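Local coordinates for protein anthranilate-CoA ligase (Stigmatella aurantiaca, PDB 4WV3) that belongs to the ANL superfamily of AMP-binding enzymes, with a large AMP-binding domain and a smaller C-terminal domain, at residues 190-195 / 321-326; 197-202 / 228-233. One frame throughout, in Å; residues are numbered along the deposited sequence.

In the fold
Helix 191-204 takes part in both contacts. From the N terminus the chain reaches it after strand 183-188; its N-terminal part, in 190-195, belongs to interaction 1, and its later turns, in 197-202, to interaction 2. The chain then passes through strand 211-214 into helix 221-234, where residues 228-233 return to 197-202 and close the short loop of interaction 2. Much further on, after strand 313-318, residues 321-326 reach 190-195 and close a wider loop inside which the first is nested. F230 joins the two, touching T195 and H324 of interaction 1, so that helices 191-204 and 221-234 and the ligand-lining segment 321-326 meet side by side.

Interaction 1: 190-195 / 321-326; sequences KDYPLT and ENFHIF. With 3UK (5'-O-[(S)-[(2-aminobenzoyl)oxy](hydroxy)phosphoryl]adenosine), chain C.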
loop_
_atom_site.group_PDB
_atom_site.type_symbol
_atom_site.label_atom_id
_atom_site.label_comp_id
_atom_site.label_asym_id
_atom_site.label_seq_id
_atom_site.Cartn_x
_atom_site.Cartn_y
_atom_site.Cartn_z
ATOM N N LYS A 190 4.299 -18.766 2.087
ATOM C CA LYS A 190 2.949 -19.090 2.543
ATOM C C LYS A 190 2.029 -17.874 2.610
ATOM O O LYS A 190 0.817 -17.998 2.451
ATOM C CB LYS A 190 2.993 -19.777 3.911
ATOM C CG LYS A 190 3.564 -18.917 5.028
ATOM C CD LYS A 190 3.370 -19.571 6.386
ATOM C CE LYS A 190 4.035 -18.761 7.490
ATOM N NZ LYS A 190 3.515 -17.366 7.560
ATOM N N ASP A 191 2.611 -16.701 2.839
ATOM C CA ASP A 191 1.831 -15.486 3.043
ATOM C C ASP A 191 1.051 -15.067 1.801
ATOM O O ASP A 191 0.004 -14.427 1.902
ATOM C CB ASP A 191 2.741 -14.346 3.502
ATOM C CG ASP A 191 3.436 -14.651 4.812
ATOM O OD1 ASP A 191 2.864 -15.409 5.623
ATOM O OD2 ASP A 191 4.553 -14.136 5.030
ATOM N N TYR A 192 1.559 -15.436 0.632
ATOM C CA TYR A 192 0.948 -15.018 -0.629
ATOM C C TYR A 192 -0.385 -15.706 -0.961
ATOM O O TYR A 192 -1.374 -15.022 -1.230
ATOM C CB TYR A 192 1.955 -15.110 -1.784
ATOM C CG TYR A 192 3.006 -14.026 -1.737
ATOM C CD1 TYR A 192 2.949 -12.944 -2.605
ATOM C CD2 TYR A 192 4.041 -14.071 -0.811
ATOM C CE1 TYR A 192 3.900 -11.945 -2.563
ATOM C CE2 TYR A 192 4.996 -13.074 -0.760
ATOM C CZ TYR A 192 4.920 -12.013 -1.639
ATOM O OH TYR A 192 5.865 -11.017 -1.598
ATOM N N PRO A 193 -0.432 -17.052 -0.941
ATOM C CA PRO A 193 -1.746 -17.654 -1.192
ATOM C C PRO A 193 -2.697 -17.463 -0.012
ATOM O O PRO A 193 -3.914 -17.475 -0.199
ATOM C CB PRO A 193 -1.418 -19.138 -1.376
ATOM C CG PRO A 193 -0.168 -19.341 -0.606
ATOM C CD PRO A 193 0.615 -18.076 -0.780
ATOM N N LEU A 194 -2.144 -17.285 1.184
ATOM C CA LEU A 194 -2.953 -17.078 2.380
ATOM C C LEU A 194 -3.710 -15.754 2.340
ATOM O O LEU A 194 -4.919 -15.720 2.562
ATOM C CB LEU A 194 -2.089 -17.156 3.640
ATOM C CG LEU A 194 -1.774 -18.553 4.174
ATOM C CD1 LEU A 194 -0.802 -18.473 5.345
ATOM C CD2 LEU A 194 -3.052 -19.259 4.584
ATOM N N THR A 195 -3.001 -14.666 2.057
ATOM C CA THR A 195 -3.642 -13.359 1.936
ATOM C C THR A 195 -4.578 -13.325 0.733
ATOM O O THR A 195 -5.618 -12.667 0.764
ATOM C CB THR A 195 -2.615 -12.213 1.811
ATOM O OG1 THR A 195 -1.709 -12.491 0.736
ATOM C CG2 THR A 195 -1.832 -12.048 3.105
ATOM N N GLU A 321 3.524 -5.437 7.374
ATOM C CA GLU A 321 3.871 -6.497 8.319
ATOM C C GLU A 321 2.935 -7.697 8.181
ATOM O O GLU A 321 3.329 -8.834 8.443
ATOM C CB GLU A 321 3.846 -5.976 9.759
ATOM C CG GLU A 321 4.965 -4.999 10.104
ATOM C CD GLU A 321 4.660 -3.572 9.685
ATOM O OE1 GLU A 321 3.626 -3.346 9.019
ATOM O OE2 GLU A 321 5.457 -2.672 10.027
ATOM N N ASN A 322 1.697 -7.436 7.773
ATOM C CA ASN A 322 0.709 -8.491 7.568
ATOM C C ASN A 322 0.533 -8.787 6.083
ATOM O O ASN A 322 -0.262 -9.644 5.696
ATOM C CB ASN A 322 -0.633 -8.087 8.180
ATOM C CG ASN A 322 -1.623 -9.235 8.226
ATOM O OD1 ASN A 322 -1.292 -10.334 8.668
ATOM N ND2 ASN A 322 -2.839 -8.990 7.750
ATOM N N PHE A 323 1.269 -8.061 5.248
ATOM C CA PHE A 323 1.170 -8.230 3.803
ATOM C C PHE A 323 -0.034 -7.480 3.241
ATOM O O PHE A 323 0.111 -6.622 2.370
ATOM C CB PHE A 323 1.081 -9.714 3.443
ATOM C CG PHE A 323 1.383 -10.008 2.000
ATOM C CD1 PHE A 323 2.691 -10.034 1.546
ATOM C CD2 PHE A 323 0.360 -10.256 1.100
ATOM C CE1 PHE A 323 2.973 -10.303 0.220
ATOM C CE2 PHE A 323 0.636 -10.525 -0.227
ATOM C CZ PHE A 323 1.945 -10.549 -0.668
ATOM N N HIS A 324 -1.221 -7.807 3.741
ATOM C CA HIS A 324 -2.449 -7.159 3.283
ATOM C C HIS A 324 -3.533 -6.962 4.345
ATOM O O HIS A 324 -3.274 -7.060 5.544
ATOM C CB HIS A 324 -3.004 -7.929 2.082
ATOM C CG HIS A 324 -3.563 -7.044 1.010
ATOM N ND1 HIS A 324 -4.905 -6.747 0.913
ATOM C CD2 HIS A 324 -2.957 -6.383 -0.005
ATOM C CE1 HIS A 324 -5.104 -5.946 -0.118
ATOM N NE2 HIS A 324 -3.939 -5.710 -0.692
ATOM N N ILE A 325 -4.748 -6.688 3.877
ATOM C CA ILE A 325 -5.858 -6.258 4.727
ATOM C C ILE A 325 -6.295 -7.289 5.770
ATOM O O ILE A 325 -6.447 -8.471 5.464
ATOM C CB ILE A 325 -7.070 -5.836 3.864
ATOM C CG1 ILE A 325 -6.684 -4.673 2.947
ATOM C CG2 ILE A 325 -8.253 -5.456 4.735
ATOM C CD1 ILE A 325 -7.833 -4.120 2.134
ATOM N N PHE A 326 -6.494 -6.826 7.004
ATOM C CA PHE A 326 -6.941 -7.690 8.096
ATOM C C PHE A 326 -8.291 -7.262 8.681
ATOM O O PHE A 326 -8.938 -8.031 9.392
ATOM C CB PHE A 326 -5.871 -7.792 9.191
ATOM C CG PHE A 326 -5.341 -6.464 9.658
ATOM C CD1 PHE A 326 -5.863 -5.851 10.784
ATOM C CD2 PHE A 326 -4.309 -5.836 8.977
ATOM C CE1 PHE A 326 -5.376 -4.632 11.215
ATOM C CE2 PHE A 326 -3.817 -4.617 9.403
ATOM C CZ PHE A 326 -4.352 -4.014 10.525
HETATM C C10 3UK C . -2.600 2.685 7.823
HETATM C C15 3UK C . -5.013 2.496 7.227
HETATM C C17 3UK C . -7.029 3.384 8.072
HETATM C C21 3UK C . -2.578 2.019 9.171
HETATM C C26 3UK C . -1.493 -1.436 3.418
HETATM C C28 3UK C . -3.655 -2.180 2.646
HETATM O O01 3UK C . -0.754 0.810 3.912
HETATM C C02 3UK C . -0.572 -0.369 4.118
HETATM O O03 3UK C . 0.664 -0.810 4.666
HETATM P P04 3UK C . 1.715 0.224 5.264
HETATM O O05 3UK C . 2.974 -0.565 5.745
HETATM O O06 3UK C . 1.123 1.029 6.521
HETATM C C07 3UK C . 0.061 0.453 7.297
HETATM C C08 3UK C . -0.597 1.553 8.079
HETATM O O09 3UK C . -1.361 2.397 7.189
HETATM N N11 3UK C . -3.678 2.187 7.032
HETATM C C12 3UK C . -3.563 1.344 5.963
HETATM N N13 3UK C . -4.811 1.107 5.471
HETATM C C14 3UK C . -5.727 1.809 6.237
HETATM N N16 3UK C . -5.676 3.269 8.125
HETATM N N18 3UK C . -7.763 2.761 7.160
HETATM C C19 3UK C . -7.182 1.978 6.237
HETATM N N20 3UK C . -7.976 1.315 5.263
HETATM O O22 3UK C . -2.204 2.958 10.161
HETATM C C23 3UK C . -1.557 0.991 9.047
HETATM O O24 3UK C . -0.916 0.777 10.321
HETATM O O25 3UK C . 2.144 1.197 4.180
HETATM C C27 3UK C . -2.840 -1.208 3.276
HETATM C C29 3UK C . -3.080 -3.402 2.159
HETATM C C30 3UK C . -1.733 -3.631 2.304
HETATM C C31 3UK C . -0.915 -2.659 2.930
HETATM N N32 3UK C . 0.519 -2.902 3.084
#
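F323 packs its ring against Y192 and T195 of the N-terminal part of helix 191-204, and this phenyl ring supplies most of its segment's share of the contact. The edge of F323 is directed at one face of Y192, an edge-to-face pair with centroids 4.3 Å apart and planes at 67°. CZ of F323 lies over that face, offset toward its rim. With CG anti to the backbone N (chi1 -163°), the F323 ring extends from its loop toward the helix.

T195 meets F323 at CD2 and CE2, supplying a methyl and a hydroxyl. CG2 of T195 lies 3.5 Å from CD2 of F323, and the two side chains cross at about a right angle. OG1 of T195 is turned back to its own helix, donating to O of D191 over 2.8 Å. That carbonyl also accepts from the backbone N of T195, so two donors grip it and the hydroxyl is satisfied although buried beside the phenyl ring.

Polar bonds also form within each segment. K190 NZ makes a salt bridge with D191 OD1 at 2.8 Å. In the loop, N322 ND2 donates to O of H324 at 3.0 Å from above the carbonyl plane; OD1 of N322 is hydrogen-bonded to T372, and OH of Y192 to S171.

Ligand contacts continue from the same loop. H324 lays one ring face over the aminobenzoyl ring carbon C29 of 3UK, which sits 3.6 Å above its plane, and I325 CG1 approaches C29 as well. NE2 of H324 is hydrogen-bonded to O of F222. The contact thus lies between helix 191-204 and the start of strand 325-328, with helix 221-234 packed against it through I229 on Y192 and F230 on T195.

Interaction 2: 197-202 / 228-233; sequences QLWGVN and LIFPWY
Y233 and Q197 meet on the partly exposed side of the helix crossing, where the phenol OH donates to OE1 of the amide at 3.0 Å. The hydroxyl lies in the carbonyl plane of Q197, on a lone pair, with a C=O...donor angle of 141°. Amide and ring planes are steeply inclined to each other, and OE1 comes to the edge of the tyrosine ring. The Q197 chain is bent at its second torsion, which brings its amide round to the phenol; on its other side NE2 donates to OD1 of N202, at 3.1 Å, so the amide is held at both ends. V201 also approaches the edge of Y233, its CG2 4.1 Å from CD2 of the ring and the two side chains at about a right angle.

Deeper in, F230 and W199 meet rim to rim, neither ring over the face of the other, with planes at 46°. CE3 of W199 lies 3.5 Å from CE2 of F230. G200, which has no side chain, faces F230, with CA 4.2 Å from CD2 of the ring, and the backbones come closest at this pair. Both aromatic residues also reach H324, while NE1 of W199 is hydrogen-bonded to OG of S328.

The segment axes approach to 9.6 Å and cross at -60°, and a wider pi-type turn lies within 197-202. Two helices packed through aromatic side chains in this way form part of the AMP-binding domain of an ANL enzyme, beside the 3UK pocket: the side chain of F230 is about 7 Å from the ligand, behind H324.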
loop_
_atom_site.group_PDB
_atom_site.type_symbol
_atom_site.label_atom_id
_atom_site.label_comp_id
_atom_site.label_asym_id
_atom_site.label_seq_id
_atom_site.Cartn_x
_atom_site.Cartn_y
_atom_site.Cartn_z
ATOM N N GLN A 197 -6.329 -15.761 -0.366
ATOM C CA GLN A 197 -7.535 -16.502 -0.024
ATOM C C GLN A 197 -8.342 -15.783 1.052
ATOM O O GLN A 197 -9.546 -15.572 0.896
ATOM C CB GLN A 197 -7.182 -17.914 0.447
ATOM C CG GLN A 197 -8.391 -18.802 0.689
ATOM C CD GLN A 197 -9.145 -19.117 -0.588
ATOM O OE1 GLN A 197 -8.553 -19.520 -1.590
ATOM N NE2 GLN A 197 -10.460 -18.929 -0.561
ATOM N N LEU A 198 -7.672 -15.403 2.137
ATOM C CA LEU A 198 -8.340 -14.820 3.299
ATOM C C LEU A 198 -9.070 -13.511 3.001
ATOM O O LEU A 198 -10.160 -13.272 3.521
ATOM C CB LEU A 198 -7.352 -14.626 4.452
ATOM C CG LEU A 198 -6.826 -15.905 5.110
ATOM C CD1 LEU A 198 -5.858 -15.578 6.239
ATOM C CD2 LEU A 198 -7.975 -16.768 5.612
ATOM N N TRP A 199 -8.476 -12.664 2.166
ATOM C CA TRP A 199 -9.115 -11.399 1.819
ATOM C C TRP A 199 -9.539 -11.325 0.354
ATOM O O TRP A 199 -10.675 -10.958 0.052
ATOM C CB TRP A 199 -8.219 -10.209 2.166
ATOM C CG TRP A 199 -8.881 -8.896 1.890
ATOM C CD1 TRP A 199 -9.681 -8.187 2.740
ATOM C CD2 TRP A 199 -8.819 -8.141 0.674
ATOM N NE1 TRP A 199 -10.113 -7.035 2.130
ATOM C CE2 TRP A 199 -9.598 -6.983 0.861
ATOM C CE3 TRP A 199 -8.177 -8.331 -0.553
ATOM C CZ2 TRP A 199 -9.754 -6.018 -0.132
ATOM C CZ3 TRP A 199 -8.331 -7.372 -1.538
ATOM C CH2 TRP A 199 -9.112 -6.230 -1.322
ATOM N N GLY A 200 -8.620 -11.664 -0.546
ATOM C CA GLY A 200 -8.868 -11.572 -1.974
ATOM C C GLY A 200 -10.102 -12.327 -2.432
ATOM O O GLY A 200 -10.893 -11.819 -3.227
ATOM N N VAL A 201 -10.272 -13.540 -1.915
ATOM C CA VAL A 201 -11.397 -14.382 -2.296
ATOM C C VAL A 201 -12.538 -14.299 -1.287
ATOM O O VAL A 201 -13.672 -13.983 -1.645
ATOM C CB VAL A 201 -10.963 -15.854 -2.447
ATOM C CG1 VAL A 201 -12.163 -16.737 -2.752
ATOM C CG2 VAL A 201 -9.907 -15.984 -3.531
ATOM N N ASN A 202 -12.227 -14.572 -0.024
ATOM C CA ASN A 202 -13.246 -14.653 1.019
ATOM C C ASN A 202 -13.948 -13.332 1.333
ATOM O O ASN A 202 -15.084 -13.330 1.806
ATOM C CB ASN A 202 -12.655 -15.244 2.302
ATOM C CG ASN A 202 -12.118 -16.646 2.103
ATOM O OD1 ASN A 202 -12.431 -17.311 1.114
ATOM N ND2 ASN A 202 -11.308 -17.107 3.049
ATOM N N LEU A 228 -1.899 -8.137 -8.495
ATOM C CA LEU A 228 -1.025 -9.168 -9.043
ATOM C C LEU A 228 -1.237 -10.524 -8.380
ATOM O O LEU A 228 -1.731 -11.463 -9.006
ATOM C CB LEU A 228 0.442 -8.746 -8.916
ATOM C CG LEU A 228 1.353 -9.100 -10.092
ATOM C CD1 LEU A 228 2.812 -8.872 -9.729
ATOM C CD2 LEU A 228 1.126 -10.537 -10.536
ATOM N N ILE A 229 -0.855 -10.622 -7.112
ATOM C CA ILE A 229 -0.935 -11.878 -6.377
ATOM C C ILE A 229 -2.371 -12.375 -6.236
ATOM O O ILE A 229 -2.658 -13.544 -6.493
ATOM C CB ILE A 229 -0.304 -11.748 -4.978
ATOM C CG1 ILE A 229 1.132 -11.231 -5.090
ATOM C CG2 ILE A 229 -0.342 -13.081 -4.246
ATOM C CD1 ILE A 229 2.028 -12.103 -5.946
ATOM N N PHE A 230 -3.267 -11.480 -5.837
ATOM C CA PHE A 230 -4.667 -11.848 -5.623
ATOM C C PHE A 230 -5.417 -12.227 -6.914
ATOM O O PHE A 230 -6.070 -13.269 -6.953
ATOM C CB PHE A 230 -5.433 -10.764 -4.842
ATOM C CG PHE A 230 -4.858 -10.454 -3.479
ATOM C CD1 PHE A 230 -3.830 -11.213 -2.939
ATOM C CD2 PHE A 230 -5.358 -9.399 -2.734
ATOM C CE1 PHE A 230 -3.311 -10.923 -1.691
ATOM C CE2 PHE A 230 -4.844 -9.104 -1.484
ATOM C CZ PHE A 230 -3.819 -9.868 -0.962
ATOM N N PRO A 231 -5.337 -11.390 -7.972
ATOM C CA PRO A 231 -6.081 -11.769 -9.180
ATOM C C PRO A 231 -5.525 -13.011 -9.876
ATOM O O PRO A 231 -6.303 -13.811 -10.390
ATOM C CB PRO A 231 -5.924 -10.544 -10.088
ATOM C CG PRO A 231 -4.683 -9.876 -9.613
ATOM C CD PRO A 231 -4.684 -10.077 -8.130
ATOM N N TRP A 232 -4.205 -13.169 -9.894
ATOM C CA TRP A 232 -3.593 -14.322 -10.550
ATOM C C TRP A 232 -3.841 -15.611 -9.772
ATOM O O TRP A 232 -3.752 -16.708 -10.324
ATOM C CB TRP A 232 -2.094 -14.101 -10.765
ATOM C CG TRP A 232 -1.788 -13.182 -11.910
ATOM C CD1 TRP A 232 -2.666 -12.368 -12.564
ATOM C CD2 TRP A 232 -0.518 -12.994 -12.548
ATOM N NE1 TRP A 232 -2.022 -11.679 -13.562
ATOM C CE2 TRP A 232 -0.703 -12.047 -13.575
ATOM C CE3 TRP A 232 0.757 -13.533 -12.348
ATOM C CZ2 TRP A 232 0.339 -11.626 -14.398
ATOM C CZ3 TRP A 232 1.789 -13.114 -13.168
ATOM C CH2 TRP A 232 1.573 -12.171 -14.181
ATOM N N TYR A 233 -4.154 -15.469 -8.490
ATOM C CA TYR A 233 -4.465 -16.612 -7.641
ATOM C C TYR A 233 -5.764 -17.283 -8.083
ATOM O O TYR A 233 -5.955 -18.482 -7.878
ATOM C CB TYR A 233 -4.556 -16.173 -6.178
ATOM C CG TYR A 233 -4.901 -17.281 -5.208
ATOM C CD1 TYR A 233 -3.963 -18.245 -4.861
ATOM C CD2 TYR A 233 -6.161 -17.353 -4.627
ATOM C CE1 TYR A 233 -4.275 -19.256 -3.970
ATOM C CE2 TYR A 233 -6.480 -18.359 -3.737
ATOM C CZ TYR A 233 -5.535 -19.308 -3.412
ATOM O OH TYR A 233 -5.854 -20.310 -2.524
#